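Local structure of hypothetical protein (Parabacteroides merdae, 4OO3) at residues A[130-135]-A[238-243]; A[214-219]-A[246-251]; A[222-227]-A[427-432]; A[290-295]-A[299-304]. The protein is a putative oxidoreductase that probably binds a nicotinamide cofactor through its Rossmann fold, its reaction and substrate remaining unknown. All blocks are in the same frame, centred on the assembly; numbering follows the deposited sequence.

Interaction 1. Residues A[130-135]-A[238-243]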
# COMPACT_ATOMS: atom_id res chain seq x y z
N LEU A 130 -10.93 14.24 8.94
CA LEU A 130 -10.75 15.07 7.75
C LEU A 130 -10.93 14.26 6.45
O LEU A 130 -11.49 14.75 5.47
CB LEU A 130 -9.37 15.75 7.77
CG LEU A 130 -9.15 16.94 6.82
CD1 LEU A 130 -10.15 18.05 7.10
CD2 LEU A 130 -7.72 17.46 6.93
N LEU A 131 -10.48 13.01 6.47
CA LEU A 131 -10.57 12.14 5.29
C LEU A 131 -12.00 11.73 5.01
O LEU A 131 -12.36 11.52 3.86
CB LEU A 131 -9.71 10.88 5.48
CG LEU A 131 -9.65 9.87 4.33
CD1 LEU A 131 -9.00 10.49 3.10
CD2 LEU A 131 -8.89 8.63 4.75
N GLU A 132 -12.81 11.59 6.06
CA GLU A 132 -14.24 11.36 5.90
C GLU A 132 -14.91 12.53 5.18
O GLU A 132 -15.74 12.31 4.31
CB GLU A 132 -14.93 11.15 7.24
CG GLU A 132 -14.59 9.83 7.91
CD GLU A 132 -15.28 9.70 9.24
OE1 GLU A 132 -14.97 10.48 10.17
OE2 GLU A 132 -16.15 8.82 9.35
N GLU A 133 -14.56 13.75 5.57
CA GLU A 133 -15.07 14.95 4.89
C GLU A 133 -14.66 14.94 3.40
O GLU A 133 -15.49 15.22 2.52
CB GLU A 133 -14.59 16.23 5.58
CG GLU A 133 -15.41 17.47 5.23
CD GLU A 133 -14.84 18.76 5.80
OE1 GLU A 133 -13.91 18.70 6.64
OE2 GLU A 133 -15.32 19.84 5.42
N CYS A 134 -13.40 14.61 3.14
CA CYS A 134 -12.88 14.48 1.77
C CYS A 134 -13.76 13.56 0.92
O CYS A 134 -14.12 13.91 -0.21
CB CYS A 134 -11.45 13.92 1.77
SG CYS A 134 -10.19 14.98 2.51
N PHE A 135 -14.10 12.40 1.46
CA PHE A 135 -14.97 11.48 0.74
C PHE A 135 -16.38 12.04 0.56
O PHE A 135 -17.02 11.80 -0.47
CB PHE A 135 -15.00 10.11 1.41
CG PHE A 135 -13.81 9.24 1.05
CD1 PHE A 135 -13.57 8.89 -0.26
CD2 PHE A 135 -12.95 8.79 2.03
CE1 PHE A 135 -12.49 8.10 -0.60
CE2 PHE A 135 -11.86 8.00 1.70
CZ PHE A 135 -11.63 7.66 0.38
N ASP A 238 -18.74 -1.88 6.94
CA ASP A 238 -19.22 -0.72 7.67
C ASP A 238 -18.37 -0.58 8.92
O ASP A 238 -18.51 -1.36 9.86
CB ASP A 238 -20.71 -0.88 8.03
CG ASP A 238 -21.29 0.33 8.76
OD1 ASP A 238 -20.54 1.29 9.07
OD2 ASP A 238 -22.50 0.33 9.02
N TYR A 239 -17.50 0.43 8.95
CA TYR A 239 -16.52 0.53 10.03
C TYR A 239 -17.18 0.85 11.37
O TYR A 239 -16.62 0.54 12.42
CB TYR A 239 -15.40 1.52 9.67
CG TYR A 239 -15.73 2.99 9.81
CD1 TYR A 239 -15.70 3.61 11.05
CD2 TYR A 239 -16.05 3.76 8.69
CE1 TYR A 239 -16.00 4.95 11.18
CE2 TYR A 239 -16.35 5.10 8.82
CZ TYR A 239 -16.32 5.68 10.07
OH TYR A 239 -16.62 7.00 10.23
N ARG A 240 -18.37 1.44 11.33
CA ARG A 240 -19.14 1.71 12.55
C ARG A 240 -19.65 0.43 13.22
O ARG A 240 -19.86 0.41 14.44
CB ARG A 240 -20.30 2.65 12.24
CG ARG A 240 -19.86 4.02 11.77
CD ARG A 240 -21.02 4.99 11.67
NE ARG A 240 -20.63 6.28 11.10
CZ ARG A 240 -20.44 6.52 9.80
NH1 ARG A 240 -20.59 5.55 8.90
NH2 ARG A 240 -20.09 7.74 9.40
N LYS A 241 -19.83 -0.64 12.45
CA LYS A 241 -20.43 -1.87 12.95
C LYS A 241 -19.54 -3.10 12.89
O LYS A 241 -19.72 -4.01 13.69
CB LYS A 241 -21.71 -2.16 12.16
CG LYS A 241 -22.78 -1.09 12.34
CD LYS A 241 -24.06 -1.43 11.60
CE LYS A 241 -25.15 -0.43 11.93
NZ LYS A 241 -26.44 -0.77 11.26
N ASP A 242 -18.60 -3.15 11.96
CA ASP A 242 -17.90 -4.39 11.65
C ASP A 242 -16.50 -4.49 12.25
O ASP A 242 -15.90 -5.57 12.22
CB ASP A 242 -17.79 -4.55 10.13
CG ASP A 242 -19.15 -4.72 9.46
OD1 ASP A 242 -20.09 -5.23 10.10
OD2 ASP A 242 -19.28 -4.33 8.27
N ILE A 243 -15.98 -3.39 12.77
CA ILE A 243 -14.60 -3.34 13.24
C ILE A 243 -14.55 -3.08 14.74
O ILE A 243 -15.10 -2.09 15.22
CB ILE A 243 -13.77 -2.25 12.53
CG1 ILE A 243 -13.77 -2.45 11.01
CG2 ILE A 243 -12.34 -2.23 13.06
CD1 ILE A 243 -13.06 -3.70 10.54

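Interaction 2. Residues A[214-219]-A[246-251]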
# COMPACT_ATOMS: atom_id res chain seq x y z
N GLU A 214 3.29 7.05 11.75
CA GLU A 214 3.91 5.99 12.54
C GLU A 214 3.91 4.69 11.75
O GLU A 214 3.12 4.52 10.82
CB GLU A 214 3.18 5.79 13.87
CG GLU A 214 3.29 6.98 14.81
CD GLU A 214 3.63 6.60 16.25
OE1 GLU A 214 3.74 5.39 16.57
OE2 GLU A 214 3.79 7.53 17.08
N GLY A 215 4.77 3.75 12.13
CA GLY A 215 4.78 2.44 11.47
C GLY A 215 3.42 1.76 11.46
O GLY A 215 3.03 1.13 10.48
N ILE A 216 2.69 1.92 12.56
CA ILE A 216 1.40 1.28 12.75
C ILE A 216 0.28 1.81 11.81
O ILE A 216 -0.76 1.18 11.70
CB ILE A 216 0.98 1.34 14.24
CG1 ILE A 216 -0.16 0.37 14.56
CG2 ILE A 216 0.59 2.76 14.65
CD1 ILE A 216 -0.48 0.30 16.04
N VAL A 217 0.51 2.95 11.14
CA VAL A 217 -0.51 3.52 10.24
C VAL A 217 -0.08 3.56 8.77
O VAL A 217 -0.86 3.96 7.91
CB VAL A 217 -0.94 4.95 10.68
CG1 VAL A 217 -1.26 4.98 12.17
CG2 VAL A 217 0.12 6.00 10.34
N ASP A 218 1.15 3.13 8.50
CA ASP A 218 1.77 3.31 7.19
C ASP A 218 1.65 2.02 6.36
O ASP A 218 0.67 1.83 5.66
CB ASP A 218 3.22 3.78 7.40
CG ASP A 218 3.95 4.05 6.10
OD1 ASP A 218 3.28 4.12 5.04
OD2 ASP A 218 5.20 4.22 6.14
N VAL A 219 2.62 1.11 6.47
CA VAL A 219 2.58 -0.14 5.69
C VAL A 219 1.39 -1.01 6.10
O VAL A 219 0.92 -1.78 5.28
CB VAL A 219 3.92 -0.92 5.82
CG1 VAL A 219 3.81 -2.37 5.35
CG2 VAL A 219 5.00 -0.20 5.03
N ILE A 246 -8.91 -4.83 19.22
CA ILE A 246 -8.66 -5.68 20.37
C ILE A 246 -7.35 -5.28 21.04
O ILE A 246 -7.32 -5.08 22.25
CB ILE A 246 -8.62 -7.15 19.93
CG1 ILE A 246 -9.93 -7.55 19.24
CG2 ILE A 246 -8.31 -8.06 21.11
CD1 ILE A 246 -11.17 -7.39 20.10
N ASP A 247 -6.28 -5.16 20.26
CA ASP A 247 -4.98 -4.82 20.83
C ASP A 247 -4.10 -4.12 19.81
O ASP A 247 -4.26 -4.31 18.60
CB ASP A 247 -4.28 -6.08 21.34
CG ASP A 247 -3.09 -5.78 22.23
OD1 ASP A 247 -3.06 -4.71 22.88
OD2 ASP A 247 -2.17 -6.63 22.30
N ALA A 248 -3.17 -3.30 20.31
CA ALA A 248 -2.25 -2.59 19.44
C ALA A 248 -0.98 -2.21 20.17
O ALA A 248 -1.03 -1.84 21.34
CB ALA A 248 -2.93 -1.35 18.86
N ASN A 249 0.15 -2.31 19.47
CA ASN A 249 1.43 -1.91 20.02
C ASN A 249 2.24 -1.11 19.01
O ASN A 249 2.05 -1.25 17.80
CB ASN A 249 2.23 -3.14 20.45
CG ASN A 249 1.53 -3.92 21.55
OD1 ASN A 249 1.59 -3.56 22.72
ND2 ASN A 249 0.85 -4.99 21.17
N ARG A 250 3.10 -0.25 19.54
CA ARG A 250 4.02 0.54 18.73
C ARG A 250 5.38 0.53 19.42
O ARG A 250 5.46 0.58 20.65
CB ARG A 250 3.51 1.97 18.57
CG ARG A 250 3.20 2.69 19.88
CD ARG A 250 2.47 4.00 19.62
NE ARG A 250 3.39 5.07 19.24
CZ ARG A 250 4.05 5.84 20.10
NH1 ARG A 250 3.95 5.66 21.41
NH2 ARG A 250 4.86 6.79 19.65
N TRP A 251 6.44 0.45 18.64
CA TRP A 251 7.78 0.44 19.21
C TRP A 251 8.79 0.99 18.21
O TRP A 251 8.45 1.26 17.05
CB TRP A 251 8.18 -0.96 19.71
CG TRP A 251 8.31 -2.03 18.67
CD1 TRP A 251 9.46 -2.46 18.06
CD2 TRP A 251 7.25 -2.83 18.13
NE1 TRP A 251 9.18 -3.47 17.17
CE2 TRP A 251 7.83 -3.72 17.20
CE3 TRP A 251 5.86 -2.88 18.34
CZ2 TRP A 251 7.06 -4.64 16.48
CZ3 TRP A 251 5.11 -3.80 17.63
CH2 TRP A 251 5.71 -4.66 16.71

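Interaction 3. Residues A[222-227]-A[427-432]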
# COMPACT_ATOMS: atom_id res chain seq x y z
N HIS A 222 -1.61 -1.36 3.70
CA HIS A 222 -1.60 -2.49 2.76
C HIS A 222 -2.14 -3.77 3.39
O HIS A 222 -2.91 -4.50 2.76
CB HIS A 222 -0.18 -2.79 2.27
CG HIS A 222 0.42 -1.72 1.42
ND1 HIS A 222 -0.24 -1.16 0.35
CD2 HIS A 222 1.63 -1.12 1.46
CE1 HIS A 222 0.54 -0.25 -0.23
NE2 HIS A 222 1.68 -0.21 0.43
N LEU A 223 -1.72 -4.07 4.62
CA LEU A 223 -2.06 -5.35 5.24
C LEU A 223 -3.53 -5.39 5.62
O LEU A 223 -4.21 -6.37 5.36
CB LEU A 223 -1.16 -5.66 6.44
CG LEU A 223 0.34 -5.69 6.16
CD1 LEU A 223 1.11 -6.08 7.42
CD2 LEU A 223 0.68 -6.65 5.02
N VAL A 224 -4.01 -4.30 6.19
CA VAL A 224 -5.42 -4.17 6.55
C VAL A 224 -6.30 -4.27 5.31
O VAL A 224 -7.35 -4.94 5.34
CB VAL A 224 -5.68 -2.84 7.31
CG1 VAL A 224 -7.17 -2.50 7.35
CG2 VAL A 224 -5.13 -2.95 8.73
N ASP A 225 -5.87 -3.63 4.22
CA ASP A 225 -6.56 -3.71 2.94
C ASP A 225 -6.59 -5.13 2.42
O ASP A 225 -7.60 -5.57 1.90
CB ASP A 225 -5.90 -2.81 1.89
CG ASP A 225 -6.66 -2.81 0.56
OD1 ASP A 225 -7.80 -2.32 0.54
OD2 ASP A 225 -6.11 -3.31 -0.46
N LEU A 226 -5.48 -5.85 2.56
CA LEU A 226 -5.45 -7.24 2.10
C LEU A 226 -6.43 -8.12 2.87
O LEU A 226 -7.10 -8.94 2.25
CB LEU A 226 -4.04 -7.84 2.17
CG LEU A 226 -3.07 -7.44 1.07
CD1 LEU A 226 -1.83 -8.31 1.16
CD2 LEU A 226 -3.69 -7.54 -0.32
N VAL A 227 -6.53 -7.97 4.20
CA VAL A 227 -7.45 -8.85 4.94
C VAL A 227 -8.90 -8.61 4.49
O VAL A 227 -9.64 -9.57 4.31
CB VAL A 227 -7.25 -8.93 6.50
CG1 VAL A 227 -6.02 -8.18 6.99
CG2 VAL A 227 -8.50 -8.58 7.29
N TYR A 427 -8.75 2.77 7.03
CA TYR A 427 -8.13 3.88 7.75
C TYR A 427 -8.69 4.04 9.16
O TYR A 427 -7.97 4.48 10.06
CB TYR A 427 -8.25 5.19 6.95
CG TYR A 427 -7.33 5.22 5.76
CD1 TYR A 427 -5.95 5.23 5.94
CD2 TYR A 427 -7.82 5.22 4.46
CE1 TYR A 427 -5.09 5.23 4.86
CE2 TYR A 427 -6.97 5.23 3.38
CZ TYR A 427 -5.61 5.23 3.59
OH TYR A 427 -4.74 5.25 2.52
N TYR A 428 -9.96 3.69 9.36
CA TYR A 428 -10.50 3.63 10.72
C TYR A 428 -9.69 2.63 11.55
O TYR A 428 -9.31 2.93 12.68
CB TYR A 428 -11.98 3.22 10.73
CG TYR A 428 -12.52 3.01 12.13
CD1 TYR A 428 -12.89 4.09 12.92
CD2 TYR A 428 -12.63 1.74 12.67
CE1 TYR A 428 -13.38 3.91 14.20
CE2 TYR A 428 -13.11 1.55 13.96
CZ TYR A 428 -13.48 2.64 14.72
OH TYR A 428 -13.96 2.45 16.00
N THR A 429 -9.43 1.46 10.97
CA THR A 429 -8.66 0.43 11.65
C THR A 429 -7.27 0.93 12.05
O THR A 429 -6.88 0.82 13.21
CB THR A 429 -8.55 -0.86 10.80
OG1 THR A 429 -9.86 -1.26 10.34
CG2 THR A 429 -7.95 -2.00 11.60
N THR A 430 -6.54 1.52 11.11
CA THR A 430 -5.16 1.93 11.39
C THR A 430 -5.05 3.09 12.38
O THR A 430 -4.24 3.03 13.31
CB THR A 430 -4.38 2.31 10.12
OG1 THR A 430 -5.07 3.35 9.42
CG2 THR A 430 -4.21 1.09 9.21
N THR A 431 -5.84 4.14 12.17
CA THR A 431 -5.77 5.32 13.06
C THR A 431 -6.28 5.02 14.48
O THR A 431 -5.75 5.56 15.45
CB THR A 431 -6.51 6.52 12.46
OG1 THR A 431 -7.87 6.17 12.19
CG2 THR A 431 -5.83 6.97 11.18
N SER A 432 -7.29 4.17 14.60
CA SER A 432 -7.79 3.72 15.91
C SER A 432 -6.73 2.93 16.67
O SER A 432 -6.63 3.04 17.90
CB SER A 432 -9.05 2.87 15.76
OG SER A 432 -10.12 3.65 15.27

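Interaction 4. Residues A[290-295]-A[299-304]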
# COMPACT_ATOMS: atom_id res chain seq x y z
N ILE A 290 -1.40 -4.73 15.05
CA ILE A 290 -2.81 -4.54 15.37
C ILE A 290 -3.49 -5.89 15.43
O ILE A 290 -3.32 -6.71 14.52
CB ILE A 290 -3.54 -3.69 14.31
CG1 ILE A 290 -2.66 -2.53 13.81
CG2 ILE A 290 -4.88 -3.18 14.87
CD1 ILE A 290 -3.28 -1.68 12.73
N VAL A 291 -4.25 -6.12 16.50
CA VAL A 291 -5.22 -7.20 16.54
C VAL A 291 -6.60 -6.56 16.56
O VAL A 291 -6.87 -5.67 17.36
CB VAL A 291 -5.03 -8.12 17.76
CG1 VAL A 291 -6.10 -9.21 17.77
CG2 VAL A 291 -3.67 -8.76 17.72
N TYR A 292 -7.46 -7.01 15.65
CA TYR A 292 -8.80 -6.48 15.55
C TYR A 292 -9.76 -7.53 15.02
O TYR A 292 -9.34 -8.50 14.38
CB TYR A 292 -8.82 -5.25 14.63
CG TYR A 292 -8.40 -5.52 13.20
CD1 TYR A 292 -7.05 -5.60 12.85
CD2 TYR A 292 -9.34 -5.67 12.18
CE1 TYR A 292 -6.66 -5.83 11.54
CE2 TYR A 292 -8.95 -5.91 10.87
CZ TYR A 292 -7.61 -5.98 10.55
OH TYR A 292 -7.21 -6.22 9.25
N LYS A 293 -11.04 -7.33 15.30
CA LYS A 293 -12.08 -8.18 14.74
C LYS A 293 -12.73 -7.45 13.57
O LYS A 293 -13.06 -6.26 13.68
CB LYS A 293 -13.11 -8.55 15.80
CG LYS A 293 -12.59 -9.62 16.75
CD LYS A 293 -13.59 -9.98 17.83
CE LYS A 293 -13.16 -11.26 18.52
NZ LYS A 293 -13.79 -11.42 19.86
N ILE A 294 -12.86 -8.16 12.46
CA ILE A 294 -13.56 -7.65 11.29
C ILE A 294 -14.69 -8.64 10.98
O ILE A 294 -14.43 -9.78 10.58
CB ILE A 294 -12.61 -7.44 10.08
CG1 ILE A 294 -13.43 -7.28 8.79
CG2 ILE A 294 -11.63 -8.59 9.92
CD1 ILE A 294 -12.66 -6.66 7.65
N LYS A 295 -15.92 -8.19 11.18
CA LYS A 295 -17.11 -9.03 11.05
C LYS A 295 -16.96 -10.34 11.81
O LYS A 295 -17.22 -11.41 11.27
CB LYS A 295 -17.44 -9.29 9.58
CG LYS A 295 -17.47 -8.02 8.75
CD LYS A 295 -18.61 -7.98 7.75
CE LYS A 295 -18.37 -8.88 6.56
NZ LYS A 295 -19.65 -9.47 6.09
N ALA A 299 -8.29 -10.70 13.17
CA ALA A 299 -7.15 -10.53 12.29
C ALA A 299 -5.99 -9.92 13.07
O ALA A 299 -6.20 -9.20 14.04
CB ALA A 299 -7.52 -9.64 11.11
N LYS A 300 -4.77 -10.22 12.64
CA LYS A 300 -3.57 -9.64 13.25
C LYS A 300 -2.65 -9.16 12.14
O LYS A 300 -2.29 -9.94 11.25
CB LYS A 300 -2.86 -10.68 14.11
CG LYS A 300 -1.39 -10.38 14.45
CD LYS A 300 -1.17 -10.14 15.94
CE LYS A 300 0.31 -10.07 16.29
NZ LYS A 300 1.03 -11.34 16.02
N VAL A 301 -2.27 -7.89 12.17
CA VAL A 301 -1.29 -7.38 11.22
C VAL A 301 -0.12 -6.76 11.95
O VAL A 301 -0.28 -6.17 13.02
CB VAL A 301 -1.89 -6.37 10.23
CG1 VAL A 301 -3.06 -6.99 9.48
CG2 VAL A 301 -2.31 -5.09 10.93
N SER A 302 1.06 -6.88 11.35
CA SER A 302 2.29 -6.44 11.98
C SER A 302 3.32 -5.96 10.95
O SER A 302 3.46 -6.53 9.87
CB SER A 302 2.86 -7.60 12.81
OG SER A 302 4.13 -7.28 13.32
N VAL A 303 4.05 -4.90 11.32
CA VAL A 303 5.08 -4.33 10.45
C VAL A 303 6.30 -3.96 11.28
O VAL A 303 6.19 -3.26 12.28
CB VAL A 303 4.58 -3.06 9.72
CG1 VAL A 303 5.69 -2.47 8.88
CG2 VAL A 303 3.37 -3.37 8.85
N ILE A 304 7.46 -4.45 10.84
CA ILE A 304 8.74 -4.07 11.41
C ILE A 304 9.61 -3.42 10.33
O ILE A 304 9.68 -3.91 9.20
CB ILE A 304 9.47 -5.28 12.02
CG1 ILE A 304 8.69 -5.79 13.24
CG2 ILE A 304 10.91 -4.92 12.39
CD1 ILE A 304 9.25 -7.04 13.89

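Interaction 1. Residues A[130-135]-A[238-243]
Glu132 and Tyr239 carry nearly all of this small surface contact. Glu132 points its carboxylate outward from helix 125-140, and Tyr239 brings the phenol end of its ring to meet it. In the model Glu132 OE2 lies only 2.1 Å from Tyr239 OH. This is too short to be real, so the exact place of the carboxylate is doubtful and no bond type can be read from it. As modelled, the oxygen sits near the edge of the ring. The Glu132 chain is extended beyond CG (chi2 179°), which directs the carboxylate toward the tyrosine.

The contact runs between the two family regions of the chain. Glu132 belongs to the NAD-binding Rossmann part, where Leu131 and Phe135 of the same helix pack on Leu145. Tyr239 belongs to the putative oxidoreductase C-terminal part. Its ring also stacks with Tyr428 and meets Phe128 edge-to-face.

Arg240 takes a smaller share. Its CG lies over one face of the Tyr239 ring, toward the rim, 4.0 Å above the plane. Arg240 NH2 is modelled 4.1 Å from Glu132 OE2, but no N-H points at the oxygen, so the link is at most electrostatic. Asp238 is the N-cap of the short, weakly bonded helical turn that presents Tyr239 and Arg240. Asp238 OD1 accepts from Arg240 N at 3.1 Å.

Interaction 2. Residues A[214-219]-A[246-251]
Arg250 grips Glu214 side-on in a two-bond salt bridge. Arg250 NE gives a nearly straight bond to Glu214 OE1 (2.7 Å, 175°), with the oxygen in the guanidinium plane. Arg250 NH2 reaches Glu214 OE2 at 2.9 Å. This second bond is more bent (137°), and OE2 receives it on its syn lone pair. The two planar groups are twisted 43° apart, so the pairing is not flat. The arginine chain folds at chi3, which turns its NE edge to the acid. Arg250 also makes a cation-pi contact with Tyr285. A methionine in its place would probably leave the buried Glu214 carboxylate without its main charge partner, since its other ion pair, to Lys438, is long and weak.

Beyond the salt bridge the contact is packing by Ile216. It holds an extended side chain, CG1 anti to the backbone N, and points CD1 at the strand. Ile216 CD1 lies 3.4 Å from the backbone oxygen Asn249 O. It also meets the methyl Ala248 CB at 4.1 Å. The Asn249 side chain starts away from the loop, and its OD1 bonds Lys440.

Residues 214-219 form the loop between helices 209-212 and 220-231. They pack on strand 243-255, an outermost strand of the mixed sheet, which carries a classic beta bulge at Ile246 and Asp247 opposite Val291. Helix 419-439 covers the contact through Leu434, Ala437 and Lys438.

Interaction 3. Residues A[222-227]-A[427-432]
Val224 of helix 220-231 meets Thr429 and Thr430 of helix 419-439, and these three side chains make nearly all of this buried contact. At the start of residues 427-432, the Tyr427 hydroxyl bonds Asp147 and the backbone N of Met121. Tyr428 comes next and stacks its ring with Tyr239.

Thr429 faces Val224 directly. Thr429 CB lies 4.1 Å from Val224 CG1, and the methyl Thr429 CG2 is 4.1 Å from Val224 CG2. The Thr429 hydroxyl bonds back to Ala425 O, one turn earlier. Thr430 adds its methyl from a neighbouring position, with Thr430 CG2 4.2 Å from Val224 CG2. Its first torsion (chi1 57°) sets CG2 anti to the carbonyl carbon, and this directs the methyl to the valine.

Thr431 and Ser432 lie beyond the contact. Thr431 OG1 bonds Tyr427 O at 2.7 Å, and Ser432 OG bonds Tyr428 O at 2.8 Å. Each carbonyl also takes its usual helical N-H, from the other face of its plane.

Val224 and Thr429 both touch Tyr292 of the sheet beside them. Across these two segments the touching atoms are all carbon: threonine methyls serve as apolar groups, while the hydroxyl of Thr429 is satisfied within its own helix.

Interaction 4. Residues A[290-295]-A[299-304]
Tyr292 and Ala299 form a hydrogen-bonded antiparallel pair and also meet through their side chains. Ala299 N gives a straight bond to Tyr292 O (2.7 Å, 171°), and Tyr292 N returns one to Ala299 O at 3.0 Å. The methyl Ala299 CB sits over one face of the phenol ring in a CH-pi contact, 4.0 Å from the Tyr292 ring centroid. Val301 CG1 comes to the ring edge, near its plane, 4.2 Å from Tyr292 OH. The ring gets there because CG lies between the backbone N and the carbonyl carbon (chi1 62°).

Ile290 and Val301 make the second hydrogen-bonded pair, with Ile290 N 2.7 Å from Val301 O. Their side chains lie side by side, Ile290 CB 3.9 Å from Val301 CG2. Between these pairs, Val291 and Lys300 form a non-hydrogen-bonded pair on the other sheet face. Packing is tight there, with Val291 CG2 3.4 Å from Lys300 CD.

The two segments belong to the beta hairpin of strands 282-294 and 297-306, close to its turn. The strand directions differ by 158°, a twisted antiparallel pairing. Strand 183-190 flanks one side by backbone bonding between Ile183 and Lys300, and strand 243-255 flanks the other, at Val291.

Helix 220-231 covers Tyr292, Ala299 and Val301, while Ile290 packs on Ile216 of the loop before it. Val227 packs on Tyr292 and Leu223 on Val301. A serine in place of Tyr292 would probably open a gap beneath Val227 and strip Ala299 CB of its ring cover. Ile294 touches Ala299 CB and Gln228 of the helix.

In the fold
Interactions 2, 3 and 4 are buried and gather in the C-terminal part, while interaction 1 lies on the surface and reaches across to the Rossmann part. Interactions 2 and 4 share one mixed sheet, in which strands 243-255 and 282-294 are neighbours. Interaction 3 lies against the face of that sheet, about 8 Å from interaction 4 between centres, and its Leu223 and Val227 pack directly on the hairpin. Helix 419-439 supplies one side of interaction 3 and packs over interaction 2, and its Tyr428 meets Tyr239 of interaction 1. The chemistry follows the place: interaction 4 adds backbone bonds to packing, interaction 3 has methyl packing alone, interaction 2 includes a salt bridge, and interaction 1 has a loosely defined polar encounter.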